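Local coordinates for oxysterol-binding protein homolog 3 (Saccharomyces cerevisiae, PDB 4IC4) that carries sterols and phospholipids in a hydrophobic pocket of its OSBP-related domain and transfers them between membranes, coupled to phosphoinositides, at residues A[244-250]-A[264-270]. Numbering follows the deposited sequence.
Sequences RSEGFKV and TLAGKWT
Glu246 and Thr270 meet at about a right angle: the threonine hydroxyl OG1 donates to Glu246 OE1 over 2.8 Å, arriving from above the carboxylate plane. The other oxygen, OE2, takes both NE and NH2 of Arg244 side-on, each at 3.1 Å and in the guanidinium plane, so each carboxylate oxygen has its own partner. Replacing Glu246 by alanine is likely to leave the Thr270 hydroxyl without this acceptor and the Arg244 guanidinium without this counter-charge. Thr270 CG2 lies over one face of the Trp269 indole, toward the rim. With CG between backbone N and carbonyl carbon (chi1 53°), the indole reaches back to residues 244-250, where NE1 donates to Ser245 O at 3.0 Å. These residues adjoin an antiparallel beta hairpin in the barrel of the lipid-binding domain, strands 247-253 and 263-268. Phe248 N donates to Gly267 O at 2.9 Å in a hydrogen-bonded pair of the ladder. Gly267 O lies over one face of the Phe248 ring, and glycine adds no side chain there, where a CB would come close to the ring. On the side of the sheet that carries Phe248, branched Val250 packs against Leu265, CB to CB 3.6 Å. Ile103 of helix 94-104 packs on Phe248 and Val250, while Arg110 O binds Arg244 NH1.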
loop_
_atom_site.group_PDB
_atom_site.type_symbol
_atom_site.label_atom_id
_atom_site.label_comp_id
_atom_site.label_asym_id
_atom_site.label_seq_id
_atom_site.Cartn_x
_atom_site.Cartn_y
_atom_site.Cartn_z
ATOM N N ARG A 244 -5.990 20.710 -7.548
ATOM C CA ARG A 244 -5.688 19.282 -7.552
ATOM C C ARG A 244 -6.624 18.509 -8.476
ATOM O O ARG A 244 -7.839 18.712 -8.456
ATOM C CB ARG A 244 -5.797 18.706 -6.133
ATOM C CG ARG A 244 -5.521 17.201 -6.055
ATOM C CD ARG A 244 -5.527 16.682 -4.619
ATOM N NE ARG A 244 -6.846 16.752 -3.993
ATOM C CZ ARG A 244 -7.097 16.397 -2.734
ATOM N NH1 ARG A 244 -6.117 15.944 -1.956
ATOM N NH2 ARG A 244 -8.327 16.500 -2.250
ATOM N N SER A 245 -6.053 17.630 -9.291
ATOM C CA SER A 245 -6.845 16.810 -10.199
ATOM C C SER A 245 -7.491 15.690 -9.394
ATOM O O SER A 245 -6.792 14.869 -8.794
ATOM C CB SER A 245 -5.961 16.203 -11.287
ATOM O OG SER A 245 -6.691 15.246 -12.036
ATOM N N GLU A 246 -8.819 15.651 -9.385
ATOM C CA GLU A 246 -9.538 14.632 -8.629
ATOM C C GLU A 246 -10.460 13.752 -9.463
ATOM O O GLU A 246 -10.824 12.652 -9.042
ATOM C CB GLU A 246 -10.332 15.301 -7.505
ATOM C CG GLU A 246 -9.440 15.930 -6.449
ATOM C CD GLU A 246 -10.215 16.663 -5.376
ATOM O OE1 GLU A 246 -11.363 16.265 -5.087
ATOM O OE2 GLU A 246 -9.666 17.630 -4.809
ATOM N N GLY A 247 -10.831 14.223 -10.650
ATOM C CA GLY A 247 -11.722 13.450 -11.495
ATOM C C GLY A 247 -11.042 12.479 -12.441
ATOM O O GLY A 247 -9.853 12.600 -12.739
ATOM N N PHE A 248 -11.804 11.501 -12.916
ATOM C CA PHE A 248 -11.272 10.516 -13.845
ATOM C C PHE A 248 -12.412 9.809 -14.561
ATOM O O PHE A 248 -13.555 9.830 -14.103
ATOM C CB PHE A 248 -10.400 9.501 -13.100
ATOM C CG PHE A 248 -11.165 8.612 -12.162
ATOM C CD1 PHE A 248 -11.780 7.454 -12.624
ATOM C CD2 PHE A 248 -11.282 8.942 -10.817
ATOM C CE1 PHE A 248 -12.501 6.636 -11.755
ATOM C CE2 PHE A 248 -11.998 8.135 -9.944
ATOM C CZ PHE A 248 -12.609 6.979 -10.411
ATOM N N LYS A 249 -12.092 9.194 -15.693
ATOM C CA LYS A 249 -13.073 8.477 -16.492
ATOM C C LYS A 249 -12.560 7.067 -16.740
ATOM O O LYS A 249 -11.352 6.838 -16.804
ATOM C CB LYS A 249 -13.283 9.184 -17.836
ATOM C CG LYS A 249 -13.848 10.594 -17.736
ATOM C CD LYS A 249 -15.276 10.589 -17.213
ATOM C CE LYS A 249 -15.895 11.980 -17.299
ATOM N NZ LYS A 249 -17.308 11.996 -16.835
ATOM N N VAL A 250 -13.481 6.121 -16.862
ATOM C CA VAL A 250 -13.117 4.736 -17.116
ATOM C C VAL A 250 -13.891 4.230 -18.322
ATOM O O VAL A 250 -15.116 4.346 -18.377
ATOM C CB VAL A 250 -13.450 3.828 -15.913
ATOM C CG1 VAL A 250 -12.960 2.409 -16.175
ATOM C CG2 VAL A 250 -12.822 4.389 -14.646
ATOM N N THR A 264 -19.015 2.876 -19.494
ATOM C CA THR A 264 -18.153 3.963 -19.065
ATOM C C THR A 264 -18.451 4.307 -17.613
ATOM O O THR A 264 -19.602 4.277 -17.178
ATOM C CB THR A 264 -18.351 5.217 -19.938
ATOM O OG1 THR A 264 -17.978 4.920 -21.291
ATOM C CG2 THR A 264 -17.490 6.359 -19.427
ATOM N N LEU A 265 -17.399 4.615 -16.864
ATOM C CA LEU A 265 -17.531 4.967 -15.457
ATOM C C LEU A 265 -16.893 6.334 -15.256
ATOM O O LEU A 265 -16.013 6.739 -16.023
ATOM C CB LEU A 265 -16.810 3.940 -14.577
ATOM C CG LEU A 265 -16.975 2.450 -14.891
ATOM C CD1 LEU A 265 -16.137 1.645 -13.903
ATOM C CD2 LEU A 265 -18.439 2.039 -14.807
ATOM N N ALA A 266 -17.326 7.046 -14.223
ATOM C CA ALA A 266 -16.771 8.361 -13.938
ATOM C C ALA A 266 -16.894 8.696 -12.462
ATOM O O ALA A 266 -17.812 8.242 -11.782
ATOM C CB ALA A 266 -17.477 9.422 -14.770
ATOM N N GLY A 267 -15.955 9.496 -11.974
ATOM C CA GLY A 267 -15.982 9.891 -10.581
ATOM C C GLY A 267 -14.725 10.633 -10.174
ATOM O O GLY A 267 -13.960 11.104 -11.020
ATOM N N LYS A 268 -14.528 10.746 -8.866
ATOM C CA LYS A 268 -13.359 11.410 -8.307
ATOM C C LYS A 268 -12.721 10.416 -7.346
ATOM O O LYS A 268 -13.420 9.806 -6.536
ATOM C CB LYS A 268 -13.771 12.677 -7.551
ATOM C CG LYS A 268 -14.340 13.776 -8.436
ATOM C CD LYS A 268 -14.657 15.023 -7.627
ATOM C CE LYS A 268 -15.098 16.171 -8.523
ATOM N NZ LYS A 268 -15.431 17.387 -7.727
ATOM N N TRP A 269 -11.405 10.242 -7.437
ATOM C CA TRP A 269 -10.732 9.292 -6.557
ATOM C C TRP A 269 -10.744 9.730 -5.102
ATOM O O TRP A 269 -10.352 8.975 -4.212
ATOM C CB TRP A 269 -9.293 9.039 -7.019
ATOM C CG TRP A 269 -8.468 10.271 -7.204
ATOM C CD1 TRP A 269 -8.292 10.977 -8.360
ATOM C CD2 TRP A 269 -7.701 10.942 -6.201
ATOM N NE1 TRP A 269 -7.458 12.047 -8.139
ATOM C CE2 TRP A 269 -7.081 12.051 -6.821
ATOM C CE3 TRP A 269 -7.475 10.715 -4.837
ATOM C CZ2 TRP A 269 -6.250 12.933 -6.122
ATOM C CZ3 TRP A 269 -6.649 11.591 -4.141
ATOM C CH2 TRP A 269 -6.046 12.688 -4.787
ATOM N N THR A 270 -11.205 10.951 -4.863
ATOM C CA THR A 270 -11.290 11.492 -3.516
ATOM C C THR A 270 -12.678 11.278 -2.922
ATOM O O THR A 270 -12.911 11.605 -1.756
ATOM C CB THR A 270 -11.031 13.006 -3.516
ATOM O OG1 THR A 270 -11.963 13.638 -4.406
ATOM C CG2 THR A 270 -9.615 13.313 -3.967
HETATM O O HOH W 1 -7.615 12.794 -11.046
#